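Side-chain contacts in cytochrome C-type biogenesis protein ccmF (Thermus thermophilus, PDB 6ZMQ), which acts as a membrane-bound cytochrome c heme lyase, binding heme b and probably taking part in heme attachment during cytochrome c maturation: residues A87-A90 and R91-T95; Q48-G51 and R52-R55; P424-P427 and W428-R432; T223-W226 and T227-A230. All coordinates share one frame; numbering follows the deposited sequence.

In the fold
All four contacts are local, each running along one continuous piece of a largely helical membrane protein. Contact 4 is the buried one: it occupies the first turns of helix 224-247, about 14 Å from the chain centre, and combines helix bonding with tryptophans against lipid and an arginine at the heme. Contact 1 is partly buried and ends the short helix 87-92 through bonds that are mostly weak. Contacts 2 and 3 lie at the surface. Contact 2 starts helix 51-57 after the turn from helix 20-47, with a backbone bond and a long salt bridge, whereas contact 3 is a loop with apolar-to-arginine touches. Contacts 1 and 3 lie on opposite sides of the chain's centre, their centres about 59 Å apart.

Contact 1. Residues A87-A90 and R91-T95; sequences AYVA and RNHST
R91 N bonds to A87 O at 2.9 Å with an N-H...O angle of 148°. The next links are poorer: N92 N reaches Y88 O at 2.9 Å in a weak bond and makes another weak one to V89 O, as expected where helix 87-92 runs out. Among the side chains, N92 has CG anti to its carbonyl carbon (chi1 -78°), which puts the amide near Y88 O, and ND2 adds a weak bond to that oxygen at 3.3 Å. It also lies obliquely to the phenol ring, 3.3 Å from Y88 CE1, with amide and ring planes 74° apart. R91 folds back along the turn, and its guanidinium carries A87 O over one face while NH2 approaches A87 CB at 3.5 Å. The apolar pair is V89 CG2 against H93 CD2, at 3.9 Å. Replacing H93 by an alanine would probably leave V89 CG2 without this neighbour and H82 without the ring it meets. In the fold, Y88, V89 and H93 all lean on helix 61-81, through L75 and L79, while Y88 and N92 also touch the loop at A108 and A109; beyond the helix end, S94 O accepts a hydrogen bond from N586 ND2.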
loop_
_atom_site.group_PDB
_atom_site.type_symbol
_atom_site.label_atom_id
_atom_site.label_comp_id
_atom_site.label_asym_id
_atom_site.label_seq_id
_atom_site.Cartn_x
_atom_site.Cartn_y
_atom_site.Cartn_z
ATOM N N ALA A 87 5.960 27.536 -10.717
ATOM C CA ALA A 87 5.425 27.637 -9.360
ATOM C C ALA A 87 5.765 26.404 -8.530
ATOM O O ALA A 87 6.058 26.512 -7.331
ATOM C CB ALA A 87 3.912 27.855 -9.406
ATOM N N TYR A 88 5.723 25.221 -9.159
ATOM C CA TYR A 88 5.946 23.957 -8.458
ATOM C C TYR A 88 7.382 23.834 -7.955
ATOM O O TYR A 88 7.617 23.375 -6.832
ATOM C CB TYR A 88 5.590 22.802 -9.393
ATOM C CG TYR A 88 5.645 21.420 -8.782
ATOM C CD1 TYR A 88 4.882 21.103 -7.662
ATOM C CD2 TYR A 88 6.437 20.422 -9.346
ATOM C CE1 TYR A 88 4.916 19.834 -7.118
ATOM C CE2 TYR A 88 6.484 19.149 -8.795
ATOM C CZ TYR A 88 5.720 18.865 -7.682
ATOM O OH TYR A 88 5.752 17.608 -7.131
ATOM N N VAL A 89 8.355 24.281 -8.753
ATOM C CA VAL A 89 9.751 24.175 -8.336
ATOM C C VAL A 89 10.116 25.297 -7.358
ATOM O O VAL A 89 10.857 25.067 -6.399
ATOM C CB VAL A 89 10.679 24.115 -9.572
ATOM C CG1 VAL A 89 10.448 25.275 -10.499
ATOM C CG2 VAL A 89 12.165 23.999 -9.187
ATOM N N ALA A 90 9.571 26.507 -7.547
ATOM C CA ALA A 90 9.832 27.611 -6.620
ATOM C C ALA A 90 9.212 27.346 -5.252
ATOM O O ALA A 90 9.723 27.807 -4.224
ATOM C CB ALA A 90 9.314 28.929 -7.198
ATOM N N ARG A 91 8.092 26.616 -5.224
ATOM C CA ARG A 91 7.518 26.211 -3.946
ATOM C C ARG A 91 8.114 24.902 -3.428
ATOM O O ARG A 91 7.943 24.578 -2.247
ATOM C CB ARG A 91 5.995 26.127 -4.063
ATOM C CG ARG A 91 5.329 27.409 -3.576
ATOM C CD ARG A 91 3.812 27.275 -3.366
ATOM N NE ARG A 91 3.021 26.830 -4.520
ATOM C CZ ARG A 91 2.832 27.499 -5.661
ATOM N NH1 ARG A 91 3.330 28.716 -5.853
ATOM N NH2 ARG A 91 2.083 26.957 -6.610
ATOM N N ASN A 92 8.788 24.125 -4.278
ATOM C CA ASN A 92 9.420 22.886 -3.838
ATOM C C ASN A 92 10.931 22.854 -4.047
ATOM O O ASN A 92 11.527 21.770 -4.049
ATOM C CB ASN A 92 8.744 21.693 -4.507
ATOM C CG ASN A 92 7.430 21.343 -3.843
ATOM O OD1 ASN A 92 7.374 21.120 -2.633
ATOM N ND2 ASN A 92 6.354 21.351 -4.616
ATOM N N HIS A 93 11.561 24.009 -4.236
ATOM C CA HIS A 93 12.967 24.194 -3.900
ATOM C C HIS A 93 13.116 25.158 -2.736
ATOM O O HIS A 93 14.097 25.901 -2.662
ATOM C CB HIS A 93 13.769 24.632 -5.126
ATOM C CG HIS A 93 14.456 23.503 -5.823
ATOM N ND1 HIS A 93 15.815 23.490 -6.048
ATOM C CD2 HIS A 93 13.998 22.294 -6.219
ATOM C CE1 HIS A 93 16.149 22.353 -6.631
ATOM N NE2 HIS A 93 15.065 21.609 -6.747
ATOM N N SER A 94 12.115 25.204 -1.862
ATOM C CA SER A 94 12.300 25.610 -0.479
ATOM C C SER A 94 12.676 24.431 0.422
ATOM O O SER A 94 12.635 24.567 1.645
ATOM C CB SER A 94 11.039 26.311 0.037
ATOM O OG SER A 94 10.788 27.491 -0.708
ATOM N N THR A 95 12.979 23.274 -0.170
ATOM C CA THR A 95 13.696 22.158 0.449
ATOM C C THR A 95 14.715 21.615 -0.548
ATOM O O THR A 95 14.663 20.449 -0.951
ATOM C CB THR A 95 12.753 21.054 0.922
ATOM O OG1 THR A 95 11.642 21.631 1.616
ATOM C CG2 THR A 95 13.507 20.140 1.879
#

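Contact 2. Residues Q48-G51 and R52-R55; sequences QGDG and RFLR
D50 and F53 meet where the chain turns into helix 51-57: F53 CG, anti to its carbonyl carbon (chi1 -58°), places the ring by D50, whose CB lies obliquely to it, 3.8 Å from F53 CD2. The polar account begins with the backbone. G51 O accepts R55 N at 2.9 Å with an N-H...O angle of 154°, the donor only slightly tilted from the carbonyl plane, and this i to i+4 bond establishes the first helical turn. The aliphatic stem of R55 passes near the same oxygen, CG being 3.3 Å from G51 O. The carboxylate of D50 divides its OD1 between two donors, neither of them strong. One is G51 N, in a weak bond of 2.9 Å. The other is the guanidinium of R52, in a long salt bridge with OD1 to NH2 at 4.0 Å. Carboxylate and guanidinium planes stand 72° apart, which excludes the flat, two-pronged pairing of such groups; the attraction is therefore likely to be mainly electrostatic and modest in this exposed setting. F53 also turns back onto L41, L44 and A45 of helix 20-47, and L54 onto A45. The whole is a helix-loop-helix corner: after helix 20-47 ends, G49 leaves helical geometry with a positive phi, and after D50 a short helix starts that packs against the end of the first.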
loop_
_atom_site.group_PDB
_atom_site.type_symbol
_atom_site.label_atom_id
_atom_site.label_comp_id
_atom_site.label_asym_id
_atom_site.label_seq_id
_atom_site.Cartn_x
_atom_site.Cartn_y
_atom_site.Cartn_z
ATOM N N GLN A 48 -18.261 0.033 -34.228
ATOM C CA GLN A 48 -18.494 -0.409 -35.600
ATOM C C GLN A 48 -17.586 -1.544 -36.059
ATOM O O GLN A 48 -17.747 -2.018 -37.190
ATOM C CB GLN A 48 -18.410 0.780 -36.563
ATOM C CG GLN A 48 -19.794 1.334 -36.885
ATOM C CD GLN A 48 -19.887 2.837 -36.805
ATOM O OE1 GLN A 48 -18.881 3.527 -36.681
ATOM N NE2 GLN A 48 -21.107 3.355 -36.904
ATOM N N GLY A 49 -16.662 -2.000 -35.217
ATOM C CA GLY A 49 -15.972 -3.258 -35.451
ATOM C C GLY A 49 -14.934 -3.263 -36.549
ATOM O O GLY A 49 -14.743 -4.294 -37.201
ATOM N N ASP A 50 -14.250 -2.147 -36.772
ATOM C CA ASP A 50 -13.266 -2.068 -37.841
ATOM C C ASP A 50 -11.863 -2.282 -37.287
ATOM O O ASP A 50 -11.529 -1.800 -36.200
ATOM C CB ASP A 50 -13.353 -0.716 -38.545
ATOM C CG ASP A 50 -12.970 -0.800 -40.003
ATOM O OD1 ASP A 50 -12.174 -1.693 -40.359
ATOM O OD2 ASP A 50 -13.496 0.005 -40.799
ATOM N N GLY A 51 -11.033 -2.986 -38.054
ATOM C CA GLY A 51 -9.704 -3.340 -37.593
ATOM C C GLY A 51 -8.720 -2.193 -37.658
ATOM O O GLY A 51 -7.785 -2.127 -36.855
ATOM N N ARG A 52 -8.962 -1.242 -38.570
ATOM C CA ARG A 52 -8.087 -0.081 -38.752
ATOM C C ARG A 52 -8.152 0.936 -37.614
ATOM O O ARG A 52 -7.442 1.945 -37.671
ATOM C CB ARG A 52 -8.390 0.605 -40.088
ATOM C CG ARG A 52 -8.178 -0.308 -41.277
ATOM C CD ARG A 52 -9.257 -0.276 -42.331
ATOM N NE ARG A 52 -8.774 -1.004 -43.497
ATOM C CZ ARG A 52 -9.532 -1.730 -44.308
ATOM N NH1 ARG A 52 -8.970 -2.466 -45.256
ATOM N NH2 ARG A 52 -10.840 -1.798 -44.108
ATOM N N PHE A 53 -8.996 0.720 -36.609
ATOM C CA PHE A 53 -9.074 1.564 -35.426
ATOM C C PHE A 53 -8.531 0.882 -34.177
ATOM O O PHE A 53 -7.984 1.552 -33.293
ATOM C CB PHE A 53 -10.523 2.008 -35.225
ATOM C CG PHE A 53 -11.082 2.744 -36.409
ATOM C CD1 PHE A 53 -10.295 3.656 -37.109
ATOM C CD2 PHE A 53 -12.392 2.542 -36.814
ATOM C CE1 PHE A 53 -10.798 4.336 -38.209
ATOM C CE2 PHE A 53 -12.906 3.221 -37.915
ATOM C CZ PHE A 53 -12.107 4.121 -38.610
ATOM N N LEU A 54 -8.651 -0.447 -34.093
ATOM C CA LEU A 54 -7.875 -1.194 -33.111
ATOM C C LEU A 54 -6.395 -1.211 -33.475
ATOM O O LEU A 54 -5.559 -1.382 -32.584
ATOM C CB LEU A 54 -8.437 -2.618 -32.963
ATOM C CG LEU A 54 -7.981 -3.638 -31.894
ATOM C CD1 LEU A 54 -6.828 -4.541 -32.346
ATOM C CD2 LEU A 54 -7.663 -2.986 -30.547
ATOM N N ARG A 55 -6.044 -1.025 -34.758
ATOM C CA ARG A 55 -4.652 -0.701 -35.059
ATOM C C ARG A 55 -4.287 0.700 -34.589
ATOM O O ARG A 55 -3.166 0.909 -34.131
ATOM C CB ARG A 55 -4.317 -0.830 -36.553
ATOM C CG ARG A 55 -4.551 -2.186 -37.179
ATOM C CD ARG A 55 -4.574 -2.130 -38.712
ATOM N NE ARG A 55 -3.495 -1.318 -39.282
ATOM C CZ ARG A 55 -3.680 -0.332 -40.154
ATOM N NH1 ARG A 55 -4.900 -0.038 -40.571
ATOM N NH2 ARG A 55 -2.647 0.354 -40.625
#

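Contact 3. Residues P424-P427 and W428-R432; sequences PLLP and WRRAR
R430, whose guanidinium touches P427 and L426, donates NE to R432 O at 2.9 Å; the N-H...O angle of 141° makes this a weak bond, but it ties the arginine to its own loop. A second weak bond, from NH2 to L360 O, restrains the far end of the group. Across the contact the touches are carbon to nitrogen. NH1 approaches P427 CD at 3.4 Å and L426 CD2 at 3.5 Å, while NH2 is 3.7 Å from the same leucine methyl. The stem takes part as well, with R430 CD 3.7 Å from P427 CG. The chain leaves the backbone with CG opposite the amide nitrogen and stays extended until the bend at chi3 (81°), which brings the guanidinium back to the leucine and proline; the L426 and R430 side chains run at about a right angle. A serine in place of R430 would probably leave L360 O and R432 O without these donors and remove the contacts to P427 CG and CD and to L426 CD2. Nearby, W428 makes a cation-pi contact with R362, which also donates to P424 O, and P424 touches the heme. NE and NH2 each have a weak acceptor, while NH1 and NH2 both touch carbon, so the arginine probably retains its charge at this surface even as its guanidinium and CD lie against proline and leucine carbons.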
loop_
_atom_site.group_PDB
_atom_site.type_symbol
_atom_site.label_atom_id
_atom_site.label_comp_id
_atom_site.label_asym_id
_atom_site.label_seq_id
_atom_site.Cartn_x
_atom_site.Cartn_y
_atom_site.Cartn_z
ATOM N N PRO A 424 -6.935 -24.141 2.896
ATOM C CA PRO A 424 -6.169 -25.002 1.975
ATOM C C PRO A 424 -6.026 -26.475 2.372
ATOM O O PRO A 424 -5.563 -27.281 1.560
ATOM C CB PRO A 424 -4.792 -24.315 1.947
ATOM C CG PRO A 424 -4.859 -23.267 3.073
ATOM C CD PRO A 424 -6.265 -22.842 3.020
ATOM N N LEU A 425 -6.431 -26.852 3.587
ATOM C CA LEU A 425 -6.464 -28.245 4.013
ATOM C C LEU A 425 -7.799 -28.908 3.723
ATOM O O LEU A 425 -8.023 -30.047 4.150
ATOM C CB LEU A 425 -6.160 -28.352 5.508
ATOM C CG LEU A 425 -4.702 -28.351 5.960
ATOM C CD1 LEU A 425 -4.622 -28.755 7.422
ATOM C CD2 LEU A 425 -3.903 -29.336 5.118
ATOM N N LEU A 426 -8.681 -28.226 2.996
ATOM C CA LEU A 426 -9.952 -28.725 2.523
ATOM C C LEU A 426 -9.865 -29.059 1.038
ATOM O O LEU A 426 -9.171 -28.372 0.278
ATOM C CB LEU A 426 -11.066 -27.690 2.740
ATOM C CG LEU A 426 -11.448 -27.341 4.182
ATOM C CD1 LEU A 426 -12.467 -26.218 4.212
ATOM C CD2 LEU A 426 -12.002 -28.562 4.892
ATOM N N PRO A 427 -10.539 -30.113 0.596
ATOM C CA PRO A 427 -10.595 -30.408 -0.836
ATOM C C PRO A 427 -11.602 -29.519 -1.553
ATOM O O PRO A 427 -12.468 -28.889 -0.944
ATOM C CB PRO A 427 -11.027 -31.878 -0.866
ATOM C CG PRO A 427 -11.897 -31.994 0.337
ATOM C CD PRO A 427 -11.186 -31.175 1.389
ATOM N N TRP A 428 -11.455 -29.466 -2.876
ATOM C CA TRP A 428 -12.333 -28.658 -3.712
ATOM C C TRP A 428 -13.728 -29.282 -3.818
ATOM O O TRP A 428 -13.855 -30.504 -3.969
ATOM C CB TRP A 428 -11.747 -28.522 -5.115
ATOM C CG TRP A 428 -10.455 -27.732 -5.302
ATOM C CD1 TRP A 428 -9.259 -28.226 -5.737
ATOM C CD2 TRP A 428 -10.263 -26.314 -5.151
ATOM N NE1 TRP A 428 -8.329 -27.215 -5.830
ATOM C CE2 TRP A 428 -8.919 -26.033 -5.476
ATOM C CE3 TRP A 428 -11.084 -25.266 -4.748
ATOM C CZ2 TRP A 428 -8.386 -24.743 -5.415
ATOM C CZ3 TRP A 428 -10.553 -23.980 -4.691
ATOM C CH2 TRP A 428 -9.221 -23.732 -5.027
ATOM N N ARG A 429 -14.752 -28.410 -3.762
ATOM C CA ARG A 429 -16.213 -28.662 -3.877
ATOM C C ARG A 429 -16.697 -29.943 -3.188
ATOM O O ARG A 429 -17.210 -30.870 -3.816
ATOM C CB ARG A 429 -16.722 -28.619 -5.324
ATOM C CG ARG A 429 -18.176 -28.078 -5.325
ATOM C CD ARG A 429 -18.651 -27.266 -6.520
ATOM N NE ARG A 429 -20.106 -27.111 -6.428
ATOM C CZ ARG A 429 -20.901 -26.663 -7.396
ATOM N NH1 ARG A 429 -20.399 -26.323 -8.574
ATOM N NH2 ARG A 429 -22.207 -26.562 -7.183
ATOM N N ARG A 430 -16.530 -29.974 -1.873
ATOM C CA ARG A 430 -16.993 -31.090 -1.059
ATOM C C ARG A 430 -18.383 -30.798 -0.490
ATOM O O ARG A 430 -18.722 -29.647 -0.198
ATOM C CB ARG A 430 -16.000 -31.329 0.073
ATOM C CG ARG A 430 -16.206 -32.558 0.936
ATOM C CD ARG A 430 -15.160 -32.650 2.038
ATOM N NE ARG A 430 -15.508 -31.786 3.170
ATOM C CZ ARG A 430 -15.070 -30.540 3.362
ATOM N NH1 ARG A 430 -14.205 -29.978 2.528
ATOM N NH2 ARG A 430 -15.480 -29.855 4.419
ATOM N N ALA A 431 -19.190 -31.857 -0.341
ATOM C CA ALA A 431 -20.521 -31.735 0.255
ATOM C C ALA A 431 -20.451 -31.345 1.730
ATOM O O ALA A 431 -21.016 -30.327 2.143
ATOM C CB ALA A 431 -21.295 -33.045 0.083
ATOM N N ARG A 432 -19.763 -32.146 2.546
ATOM C CA ARG A 432 -19.701 -31.857 3.973
ATOM C C ARG A 432 -18.409 -32.406 4.560
ATOM O O ARG A 432 -17.817 -33.349 4.027
ATOM C CB ARG A 432 -20.888 -32.449 4.740
ATOM C CG ARG A 432 -21.396 -31.546 5.858
ATOM C CD ARG A 432 -22.270 -32.310 6.823
ATOM N NE ARG A 432 -21.546 -33.474 7.323
ATOM C CZ ARG A 432 -21.952 -34.240 8.329
ATOM N NH1 ARG A 432 -23.091 -33.977 8.951
ATOM N NH2 ARG A 432 -21.214 -35.271 8.710
#

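Contact 4. Residues T223-W226 and T227-A230; sequences TRWW and TLIA. With PTY (phosphatidylethanolamine), chain F.
W225 and L228 pack one turn apart on the first turns of transmembrane helix 224-247, in a region that lines two phosphatidylethanolamine pockets and the heme site. Traced outward, the W225 side chain starts at CB, 4.0 Å from oxygen O11 of one lipid. Its CD1 comes closer, 3.3 Å from that O11, which lies at the ring edge, while NE1 makes a weak hydrogen bond to O11 of another phosphatidylethanolamine. On the far ring, CZ3 meets L228 CD2 at 3.6 Å, again near the ring plane. R224 CD lies 3.6 Å above one face of the W225 indole, over its centre. R224, bent at chi2 (-100°), brings NH2 beside L228 CB at 3.7 Å, but its main polar partner is the heme, whose O2D receives a hydrogen bond from NH2; R502, close by, is also a heme-binding residue. The backbone below is regular, with L228 N on R224 O and I229 N on W225 O. W226 turns a face to the first lipid, C1 lying 3.5 Å above the ring toward its rim. P203 of helix 185-213 covers T223, W226 and T227. I229 sets its methyl CD1 3.3 Å from O30, a carbonyl oxygen of that first lipid.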
loop_
_atom_site.group_PDB
_atom_site.type_symbol
_atom_site.label_atom_id
_atom_site.label_comp_id
_atom_site.label_asym_id
_atom_site.label_seq_id
_atom_site.Cartn_x
_atom_site.Cartn_y
_atom_site.Cartn_z
ATOM N N THR A 223 -4.790 -11.991 -16.702
ATOM C CA THR A 223 -4.383 -10.732 -16.077
ATOM C C THR A 223 -3.742 -10.946 -14.707
ATOM O O THR A 223 -3.375 -9.966 -14.040
ATOM C CB THR A 223 -5.573 -9.770 -15.965
ATOM O OG1 THR A 223 -5.081 -8.453 -15.729
ATOM C CG2 THR A 223 -6.501 -10.127 -14.817
ATOM N N ARG A 224 -3.478 -12.212 -14.357
ATOM C CA ARG A 224 -3.230 -12.663 -12.985
ATOM C C ARG A 224 -1.975 -12.046 -12.368
ATOM O O ARG A 224 -1.952 -11.750 -11.161
ATOM C CB ARG A 224 -3.177 -14.201 -13.017
ATOM C CG ARG A 224 -2.541 -14.930 -11.846
ATOM C CD ARG A 224 -1.093 -15.402 -12.108
ATOM N NE ARG A 224 -0.567 -16.378 -11.144
ATOM C CZ ARG A 224 -0.364 -16.191 -9.837
ATOM N NH1 ARG A 224 -0.004 -17.221 -9.087
ATOM N NH2 ARG A 224 -0.519 -15.005 -9.257
ATOM N N TRP A 225 -0.961 -11.769 -13.187
ATOM C CA TRP A 225 0.311 -11.315 -12.635
ATOM C C TRP A 225 0.252 -9.838 -12.264
ATOM O O TRP A 225 0.910 -9.411 -11.310
ATOM C CB TRP A 225 1.438 -11.625 -13.624
ATOM C CG TRP A 225 1.803 -13.120 -13.673
ATOM C CD1 TRP A 225 1.846 -13.894 -14.797
ATOM C CD2 TRP A 225 2.185 -13.992 -12.582
ATOM N NE1 TRP A 225 2.198 -15.183 -14.484
ATOM C CE2 TRP A 225 2.421 -15.270 -13.135
ATOM C CE3 TRP A 225 2.344 -13.823 -11.200
ATOM C CZ2 TRP A 225 2.805 -16.360 -12.358
ATOM C CZ3 TRP A 225 2.731 -14.909 -10.438
ATOM C CH2 TRP A 225 2.949 -16.159 -11.016
ATOM N N TRP A 226 -0.562 -9.054 -12.983
ATOM C CA TRP A 226 -0.807 -7.667 -12.589
ATOM C C TRP A 226 -1.593 -7.596 -11.291
ATOM O O TRP A 226 -1.375 -6.691 -10.483
ATOM C CB TRP A 226 -1.576 -6.906 -13.667
ATOM C CG TRP A 226 -0.781 -6.538 -14.847
ATOM C CD1 TRP A 226 -0.046 -5.407 -15.025
ATOM C CD2 TRP A 226 -0.687 -7.277 -16.065
ATOM N NE1 TRP A 226 0.519 -5.400 -16.280
ATOM C CE2 TRP A 226 0.146 -6.544 -16.935
ATOM C CE3 TRP A 226 -1.208 -8.502 -16.496
ATOM C CZ2 TRP A 226 0.469 -6.995 -18.212
ATOM C CZ3 TRP A 226 -0.887 -8.950 -17.768
ATOM C CH2 TRP A 226 -0.057 -8.198 -18.611
ATOM N N THR A 227 -2.510 -8.547 -11.077
ATOM C CA THR A 227 -3.249 -8.611 -9.820
ATOM C C THR A 227 -2.329 -8.937 -8.649
ATOM O O THR A 227 -2.364 -8.243 -7.620
ATOM C CB THR A 227 -4.367 -9.651 -9.921
ATOM O OG1 THR A 227 -3.806 -10.971 -9.910
ATOM C CG2 THR A 227 -5.139 -9.459 -11.214
ATOM N N LEU A 228 -1.449 -9.940 -8.813
ATOM C CA LEU A 228 -0.511 -10.283 -7.739
ATOM C C LEU A 228 0.515 -9.176 -7.502
ATOM O O LEU A 228 0.746 -8.793 -6.351
ATOM C CB LEU A 228 0.213 -11.600 -8.035
ATOM C CG LEU A 228 1.320 -11.915 -7.007
ATOM C CD1 LEU A 228 0.797 -12.205 -5.585
ATOM C CD2 LEU A 228 2.286 -12.955 -7.472
ATOM N N ILE A 229 1.081 -8.611 -8.574
ATOM C CA ILE A 229 2.103 -7.571 -8.469
ATOM C C ILE A 229 1.514 -6.269 -7.922
ATOM O O ILE A 229 2.151 -5.583 -7.114
ATOM C CB ILE A 229 2.794 -7.415 -9.843
ATOM C CG1 ILE A 229 3.960 -8.414 -9.954
ATOM C CG2 ILE A 229 3.195 -5.978 -10.176
ATOM C CD1 ILE A 229 4.523 -8.633 -11.353
ATOM N N ALA A 230 0.262 -5.960 -8.274
ATOM C CA ALA A 230 -0.440 -4.799 -7.728
ATOM C C ALA A 230 -0.694 -4.956 -6.242
ATOM O O ALA A 230 -0.506 -4.008 -5.467
ATOM C CB ALA A 230 -1.782 -4.622 -8.431
HETATM C C1 PTY F . 3.362 -7.791 -15.934
HETATM C C2 PTY F . -0.707 -13.966 -17.229
HETATM C C3 PTY F . 0.315 -13.330 -18.171
HETATM O O4 PTY F . 3.735 -6.464 -15.703
HETATM C C5 PTY F . 3.889 -9.816 -17.358
HETATM C C6 PTY F . 4.273 -8.371 -17.010
HETATM O O7 PTY F . 5.576 -8.358 -16.490
HETATM C C8 PTY F . 6.603 -7.865 -17.309
HETATM O O10 PTY F . 6.687 -8.205 -18.443
HETATM C C11 PTY F . 7.632 -6.891 -16.726
HETATM C C12 PTY F . 8.480 -6.283 -17.845
HETATM C C13 PTY F . 9.498 -5.272 -17.307
HETATM C C14 PTY F . 10.486 -5.953 -16.358
HETATM C C15 PTY F . 11.717 -5.070 -16.143
HETATM C C16 PTY F . 12.336 -5.429 -14.791
HETATM C C17 PTY F . 13.098 -4.238 -14.201
HETATM C C18 PTY F . 12.410 -3.598 -12.985
HETATM C C19 PTY F . 11.658 -4.590 -12.090
HETATM C C20 PTY F . 11.854 -4.253 -10.608
HETATM C C21 PTY F . 11.138 -2.955 -10.224
HETATM C C22 PTY F . 11.369 -2.675 -8.734
HETATM C C23 PTY F . 10.250 -1.823 -8.125
HETATM C C24 PTY F . 10.771 -0.405 -7.859
HETATM C C25 PTY F . 10.389 0.050 -6.447
HETATM C C26 PTY F . 11.114 1.349 -6.087
HETATM C C27 PTY F . 11.261 1.454 -4.570
HETATM C C28 PTY F . 12.506 2.281 -4.257
HETATM C C29 PTY F . 13.160 1.786 -2.971
HETATM C C30 PTY F . 3.602 -6.019 -14.382
HETATM C C31 PTY F . 4.212 -4.681 -13.955
HETATM O O30 PTY F . 3.001 -6.669 -13.592
HETATM C C32 PTY F . 5.708 -4.566 -14.247
HETATM C C33 PTY F . 6.234 -3.288 -13.589
HETATM C C34 PTY F . 7.539 -3.568 -12.844
HETATM C C35 PTY F . 7.631 -2.621 -11.649
HETATM C C36 PTY F . 7.783 -1.184 -12.156
HETATM C C37 PTY F . 8.608 -0.351 -11.168
HETATM C C38 PTY F . 8.783 1.088 -11.667
HETATM C C39 PTY F . 9.529 1.954 -10.652
HETATM C C40 PTY F . 10.443 2.937 -11.383
HETATM C C41 PTY F . 11.325 3.693 -10.390
HETATM C C42 PTY F . 12.613 2.904 -10.174
HETATM C C43 PTY F . 13.792 3.737 -10.671
HETATM C C44 PTY F . 15.039 3.287 -9.915
HETATM P P1 PTY F . 2.034 -11.356 -18.417
HETATM O O11 PTY F . 1.001 -12.289 -17.529
HETATM O O12 PTY F . 1.332 -10.952 -19.691
HETATM O O13 PTY F . 3.233 -12.190 -18.803
HETATM O O14 PTY F . 2.510 -10.013 -17.562
HETATM N N1 PTY F . -1.175 -15.214 -17.806
#